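Local coordinates for protein argonaute (Methanocaldococcus jannaschii, PDB 5G5S), which uses short single-stranded DNA guides to bind complementary target DNA and slice it, and may defend the cell against invading genetic elements, at residues I457-L462 against S671-E676; N330-W335 against L478-M483. All blocks are in the same frame, centred on the assembly; numbering follows the deposited sequence.

Contact 1 of 2, residues I457-L462 against S671-E676; sequences ISQNIL and SALYGE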
loop_
_atom_site.group_PDB
_atom_site.type_symbol
_atom_site.label_atom_id
_atom_site.label_comp_id
_atom_site.label_asym_id
_atom_site.label_seq_id
_atom_site.Cartn_x
_atom_site.Cartn_y
_atom_site.Cartn_z
ATOM N N ILE A 457 1.040 24.374 2.373
ATOM C CA ILE A 457 0.982 23.175 1.518
ATOM C C ILE A 457 2.220 23.287 0.613
ATOM O O ILE A 457 2.568 24.394 0.202
ATOM C CB ILE A 457 -0.356 23.080 0.728
ATOM C CG1 ILE A 457 -1.542 22.922 1.698
ATOM C CG2 ILE A 457 -0.325 21.932 -0.316
ATOM C CD1 ILE A 457 -2.890 23.336 1.151
ATOM N N SER A 458 2.925 22.178 0.373
ATOM C CA SER A 458 4.158 22.241 -0.404
ATOM C C SER A 458 4.404 21.065 -1.315
ATOM O O SER A 458 3.890 19.970 -1.075
ATOM C CB SER A 458 5.354 22.411 0.529
ATOM O OG SER A 458 5.331 21.463 1.582
ATOM N N GLN A 459 5.238 21.289 -2.339
ATOM C CA GLN A 459 5.662 20.251 -3.264
ATOM C C GLN A 459 7.139 20.423 -3.601
ATOM O O GLN A 459 7.589 21.535 -3.903
ATOM C CB GLN A 459 4.783 20.198 -4.531
ATOM C CG GLN A 459 5.062 18.992 -5.464
ATOM C CD GLN A 459 5.005 17.639 -4.790
ATOM O OE1 GLN A 459 5.972 16.873 -4.784
ATOM N NE2 GLN A 459 3.873 17.306 -4.208
ATOM N N ASN A 460 7.889 19.314 -3.516
ATOM C CA ASN A 460 9.311 19.272 -3.828
ATOM C C ASN A 460 9.531 18.677 -5.206
ATOM O O ASN A 460 8.748 17.837 -5.653
ATOM C CB ASN A 460 10.115 18.534 -2.746
ATOM C CG ASN A 460 9.668 17.120 -2.427
ATOM O OD1 ASN A 460 8.485 16.769 -2.467
ATOM N ND2 ASN A 460 10.613 16.291 -2.026
ATOM N N ILE A 461 10.583 19.149 -5.890
ATOM C CA ILE A 461 10.969 18.741 -7.241
ATOM C C ILE A 461 12.501 18.723 -7.342
ATOM O O ILE A 461 13.149 19.582 -6.734
ATOM C CB ILE A 461 10.271 19.684 -8.279
ATOM C CG1 ILE A 461 9.891 18.995 -9.619
ATOM C CG2 ILE A 461 10.893 21.093 -8.416
ATOM C CD1 ILE A 461 10.992 18.715 -10.590
ATOM N N LEU A 462 13.087 17.732 -8.054
ATOM C CA LEU A 462 14.549 17.674 -8.213
ATOM C C LEU A 462 14.951 18.536 -9.395
ATOM O O LEU A 462 14.459 18.321 -10.510
ATOM C CB LEU A 462 15.092 16.234 -8.373
ATOM C CG LEU A 462 14.885 15.245 -7.212
ATOM C CD1 LEU A 462 15.352 13.859 -7.605
ATOM C CD2 LEU A 462 15.605 15.685 -5.934
ATOM N N SER A 671 -0.683 11.883 -8.082
ATOM C CA SER A 671 0.706 11.566 -7.700
ATOM C C SER A 671 1.527 11.350 -8.990
ATOM O O SER A 671 2.206 10.334 -9.151
ATOM C CB SER A 671 0.763 10.317 -6.818
ATOM O OG SER A 671 -0.204 10.342 -5.782
ATOM N N ALA A 672 1.429 12.315 -9.909
ATOM C CA ALA A 672 2.072 12.309 -11.214
ATOM C C ALA A 672 3.607 12.325 -11.161
ATOM O O ALA A 672 4.250 11.827 -12.087
ATOM C CB ALA A 672 1.553 13.468 -12.038
ATOM N N LEU A 673 4.183 12.868 -10.075
ATOM C CA LEU A 673 5.635 12.962 -9.873
ATOM C C LEU A 673 6.248 11.696 -9.259
ATOM O O LEU A 673 7.453 11.485 -9.400
ATOM C CB LEU A 673 5.983 14.187 -9.016
ATOM C CG LEU A 673 5.743 15.567 -9.623
ATOM C CD1 LEU A 673 5.531 16.598 -8.532
ATOM C CD2 LEU A 673 6.896 15.976 -10.554
ATOM N N TYR A 674 5.426 10.861 -8.586
ATOM C CA TYR A 674 5.870 9.620 -7.943
ATOM C C TYR A 674 5.469 8.365 -8.717
ATOM O O TYR A 674 4.764 8.446 -9.730
ATOM C CB TYR A 674 5.320 9.506 -6.505
ATOM C CG TYR A 674 5.521 10.710 -5.612
ATOM C CD1 TYR A 674 6.747 11.372 -5.562
ATOM C CD2 TYR A 674 4.518 11.129 -4.744
ATOM C CE1 TYR A 674 6.942 12.473 -4.727
ATOM C CE2 TYR A 674 4.713 12.203 -3.879
ATOM C CZ TYR A 674 5.920 12.887 -3.886
ATOM O OH TYR A 674 6.105 13.960 -3.048
ATOM N N GLY A 675 5.927 7.219 -8.203
ATOM C CA GLY A 675 5.639 5.880 -8.706
ATOM C C GLY A 675 6.133 5.559 -10.098
ATOM O O GLY A 675 6.962 6.283 -10.658
ATOM N N GLU A 676 5.611 4.446 -10.655
ATOM C CA GLU A 676 5.953 3.929 -11.979
ATOM C C GLU A 676 4.972 4.428 -13.049
ATOM O O GLU A 676 3.900 3.838 -13.254
ATOM C CB GLU A 676 6.049 2.393 -11.956
#
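Gln459 and Leu673 approach from opposing directions, and the bent end of the glutamine lies along one methyl of the leucine: CD1 of Leu673 is 3.9 Å from CG of Gln459 and also 3.9 Å from its CD. Two torsions bring it there. CG of Gln459 stands anti to the backbone N (chi1 -172°), and a turn at chi2 (54°) folds the amide toward the 671-676 loop. The second methyl of Leu673 serves another neighbour, with CD2 4.4 Å from CG1 of Ile461, a loose apolar touch that extends the patch along the strand. Tyr674 comes in beside the leucine with its phenol end, meeting the amide of Gln459, whose plane is turned 63° from that of the ring. The tyrosine hydroxyl also nears Asn460, OH lying 3.7 Å from OD1, but the stronger partner of that oxygen is Lys448 of helix 442-452, through a hydrogen bond. The phenol in turn has a weak hydrogen bond with the main-chain O of the C-terminal residue, Ile715. Further out, helix 473-485 positions both sides: Gln481 OE1 probably accepts a hydrogen bond from Leu673 N, and Lys485 bonds to Ser458 O. Strand 456-462 is an edge strand of the parallel Mid sheet, paired with 428-434. Residues 459-462 bind the phosphorylated 5' end of the guide, in another structure of this protein Gln459 binds a divalent cation, and Ser671 interacts with the guide. Tyr674, Lys448 and Lys485 lie beside these residues, a setting that probably favours an anionic ligand, while the leucine methyls give the loop a small apolar footing against the strand.

Contact 2 of 2, residues N330-W335 against L478-M483; sequences NTLFTW and LLIQIM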
loop_
_atom_site.group_PDB
_atom_site.type_symbol
_atom_site.label_atom_id
_atom_site.label_comp_id
_atom_site.label_asym_id
_atom_site.label_seq_id
_atom_site.Cartn_x
_atom_site.Cartn_y
_atom_site.Cartn_z
ATOM N N ASN A 330 -1.267 13.620 -19.555
ATOM C CA ASN A 330 0.005 14.044 -20.151
ATOM C C ASN A 330 -0.090 15.339 -20.975
ATOM O O ASN A 330 0.944 15.908 -21.347
ATOM C CB ASN A 330 0.650 12.901 -20.957
ATOM C CG ASN A 330 -0.096 12.433 -22.197
ATOM O OD1 ASN A 330 -1.204 12.878 -22.528
ATOM N ND2 ASN A 330 0.516 11.514 -22.922
ATOM N N THR A 331 -1.336 15.797 -21.240
ATOM C CA THR A 331 -1.649 17.015 -21.994
ATOM C C THR A 331 -2.547 17.990 -21.200
ATOM O O THR A 331 -3.116 18.905 -21.796
ATOM C CB THR A 331 -2.272 16.678 -23.363
ATOM O OG1 THR A 331 -3.487 15.956 -23.158
ATOM C CG2 THR A 331 -1.316 15.922 -24.294
ATOM N N LEU A 332 -2.673 17.803 -19.868
ATOM C CA LEU A 332 -3.515 18.672 -19.039
ATOM C C LEU A 332 -3.021 20.126 -18.975
ATOM O O LEU A 332 -3.837 21.052 -19.000
ATOM C CB LEU A 332 -3.680 18.080 -17.629
ATOM C CG LEU A 332 -4.913 18.502 -16.824
ATOM C CD1 LEU A 332 -6.185 18.014 -17.470
ATOM C CD2 LEU A 332 -4.856 17.927 -15.434
ATOM N N PHE A 333 -1.687 20.312 -18.900
ATOM C CA PHE A 333 -1.043 21.625 -18.815
ATOM C C PHE A 333 -0.044 21.860 -19.951
ATOM O O PHE A 333 0.948 22.565 -19.763
ATOM C CB PHE A 333 -0.383 21.830 -17.439
ATOM C CG PHE A 333 -1.337 21.769 -16.269
ATOM C CD1 PHE A 333 -2.008 22.908 -15.837
ATOM C CD2 PHE A 333 -1.550 20.576 -15.587
ATOM C CE1 PHE A 333 -2.882 22.850 -14.747
ATOM C CE2 PHE A 333 -2.426 20.521 -14.501
ATOM C CZ PHE A 333 -3.086 21.658 -14.089
ATOM N N THR A 334 -0.313 21.295 -21.136
ATOM C CA THR A 334 0.540 21.491 -22.309
ATOM C C THR A 334 0.438 22.936 -22.839
ATOM O O THR A 334 1.388 23.441 -23.441
ATOM C CB THR A 334 0.317 20.390 -23.347
ATOM O OG1 THR A 334 -1.063 20.015 -23.334
ATOM C CG2 THR A 334 1.185 19.162 -23.079
ATOM N N TRP A 335 -0.693 23.614 -22.522
ATOM C CA TRP A 335 -1.006 25.006 -22.843
ATOM C C TRP A 335 -0.122 26.015 -22.081
ATOM O O TRP A 335 -0.153 27.212 -22.388
ATOM C CB TRP A 335 -2.504 25.300 -22.641
ATOM C CG TRP A 335 -3.043 24.874 -21.308
ATOM C CD1 TRP A 335 -3.635 23.681 -21.004
ATOM C CD2 TRP A 335 -3.033 25.638 -20.097
ATOM N NE1 TRP A 335 -4.000 23.657 -19.678
ATOM C CE2 TRP A 335 -3.640 24.845 -19.094
ATOM C CE3 TRP A 335 -2.568 26.922 -19.756
ATOM C CZ2 TRP A 335 -3.797 25.293 -17.775
ATOM C CZ3 TRP A 335 -2.718 27.361 -18.449
ATOM C CH2 TRP A 335 -3.320 26.551 -17.474
ATOM N N LEU A 478 4.097 18.252 -12.337
ATOM C CA LEU A 478 4.232 19.067 -11.136
ATOM C C LEU A 478 2.922 19.786 -10.869
ATOM O O LEU A 478 2.467 19.796 -9.732
ATOM C CB LEU A 478 5.399 20.074 -11.277
ATOM C CG LEU A 478 5.565 21.105 -10.148
ATOM C CD1 LEU A 478 5.899 20.428 -8.819
ATOM C CD2 LEU A 478 6.603 22.167 -10.516
ATOM N N LEU A 479 2.310 20.367 -11.917
ATOM C CA LEU A 479 1.032 21.063 -11.805
ATOM C C LEU A 479 -0.110 20.124 -11.438
ATOM O O LEU A 479 -0.930 20.507 -10.609
ATOM C CB LEU A 479 0.721 21.933 -13.039
ATOM C CG LEU A 479 1.603 23.183 -13.197
ATOM C CD1 LEU A 479 1.391 23.842 -14.543
ATOM C CD2 LEU A 479 1.368 24.188 -12.055
ATOM N N ILE A 480 -0.110 18.869 -11.974
ATOM C CA ILE A 480 -1.101 17.834 -11.649
ATOM C C ILE A 480 -1.069 17.561 -10.139
ATOM O O ILE A 480 -2.116 17.548 -9.486
ATOM C CB ILE A 480 -0.883 16.523 -12.471
ATOM C CG1 ILE A 480 -1.287 16.721 -13.950
ATOM C CG2 ILE A 480 -1.664 15.343 -11.840
ATOM C CD1 ILE A 480 -0.703 15.729 -14.908
ATOM N N GLN A 481 0.149 17.374 -9.598
ATOM C CA GLN A 481 0.358 17.097 -8.185
ATOM C C GLN A 481 -0.005 18.268 -7.280
ATOM O O GLN A 481 -0.601 18.035 -6.232
ATOM C CB GLN A 481 1.764 16.541 -7.917
ATOM C CG GLN A 481 1.843 15.846 -6.563
ATOM C CD GLN A 481 2.833 14.726 -6.498
ATOM O OE1 GLN A 481 3.020 13.960 -7.442
ATOM N NE2 GLN A 481 3.428 14.564 -5.332
ATOM N N ILE A 482 0.289 19.520 -7.714
ATOM C CA ILE A 482 -0.055 20.751 -6.991
ATOM C C ILE A 482 -1.583 20.871 -6.859
ATOM O O ILE A 482 -2.077 21.152 -5.762
ATOM C CB ILE A 482 0.615 22.000 -7.637
ATOM C CG1 ILE A 482 2.133 22.024 -7.340
ATOM C CG2 ILE A 482 -0.067 23.309 -7.202
ATOM C CD1 ILE A 482 2.987 23.178 -8.055
ATOM N N MET A 483 -2.322 20.620 -7.968
ATOM C CA MET A 483 -3.799 20.626 -8.009
ATOM C C MET A 483 -4.385 19.641 -6.998
ATOM O O MET A 483 -5.315 19.996 -6.274
ATOM C CB MET A 483 -4.333 20.301 -9.427
ATOM C CG MET A 483 -3.958 21.319 -10.501
ATOM S SD MET A 483 -4.550 23.005 -10.244
ATOM C CE MET A 483 -3.063 23.777 -9.640
#
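Phe333 is the bump of this contact, a ring laid over helix 473-485 so that CB of Leu479 sits almost centrally beneath one face. That carbon is 3.6 Å from the ring centroid and only 9° off the normal, a close CH-pi contact. The branch of Leu479 follows the same face outward, its CD1 3.8 Å from CG of Phe333, so the leucine forms the floor of a shallow hollow. Its sides are made by residues one position and one turn farther on. Ile480 lies by the CE2 corner, with its CG1 4.0 Å from that atom, while CG of Met483 meets CZ at 3.7 Å, at the far end of the ring. Phe333 reaches in with CG anti to its own carbonyl carbon (chi1 -60°), which directs the ring at the helix. Leu332 adds a smaller bump: its CD2 rests 4.0 Å from CG1 of Ile480, so this one methylene is shared by two side chains of the loop.

The loop is also shaped from within. Thr334 OG1 donates a 2.8 Å hydrogen bond to Thr331 O, and the indole of Trp335 lays a face across the backbone of Phe333. Asn476, a turn earlier in the helix, bonds to Phe333 N, and Tyr490 meets the phenylalanine ring edge-to-face. Hydrocarbon and aromatic surface thus carry the fit across all five touching residues, each of them buried, which implies that dispersion and exclusion of water hold the loop between strands 323-326 and 357-365 on the Mid helix, with Asn476 supplying a polar tie to the backbone.

The two contacts lie with their centres 12 Å apart, and helix 473-485 of the Mid domain joins them: it provides 478-483 to contact 2 and packs against both segments of contact 1. Gln481 is the residue of the helix that faces contact 1, while Leu479, Ile480 and Met483 face the 330-335 loop. Along the chain the segments alternate, 330-335, 457-462, 478-483, then 671-676, so the pairings interlock. The helix is thereby packed between the loop joining strands 323-326 and 357-365 and a PIWI-family loop late in the chain. Contact 1 borders the site for the guide's 5' end; contact 2 holds the helix that carries Gln481 on another side.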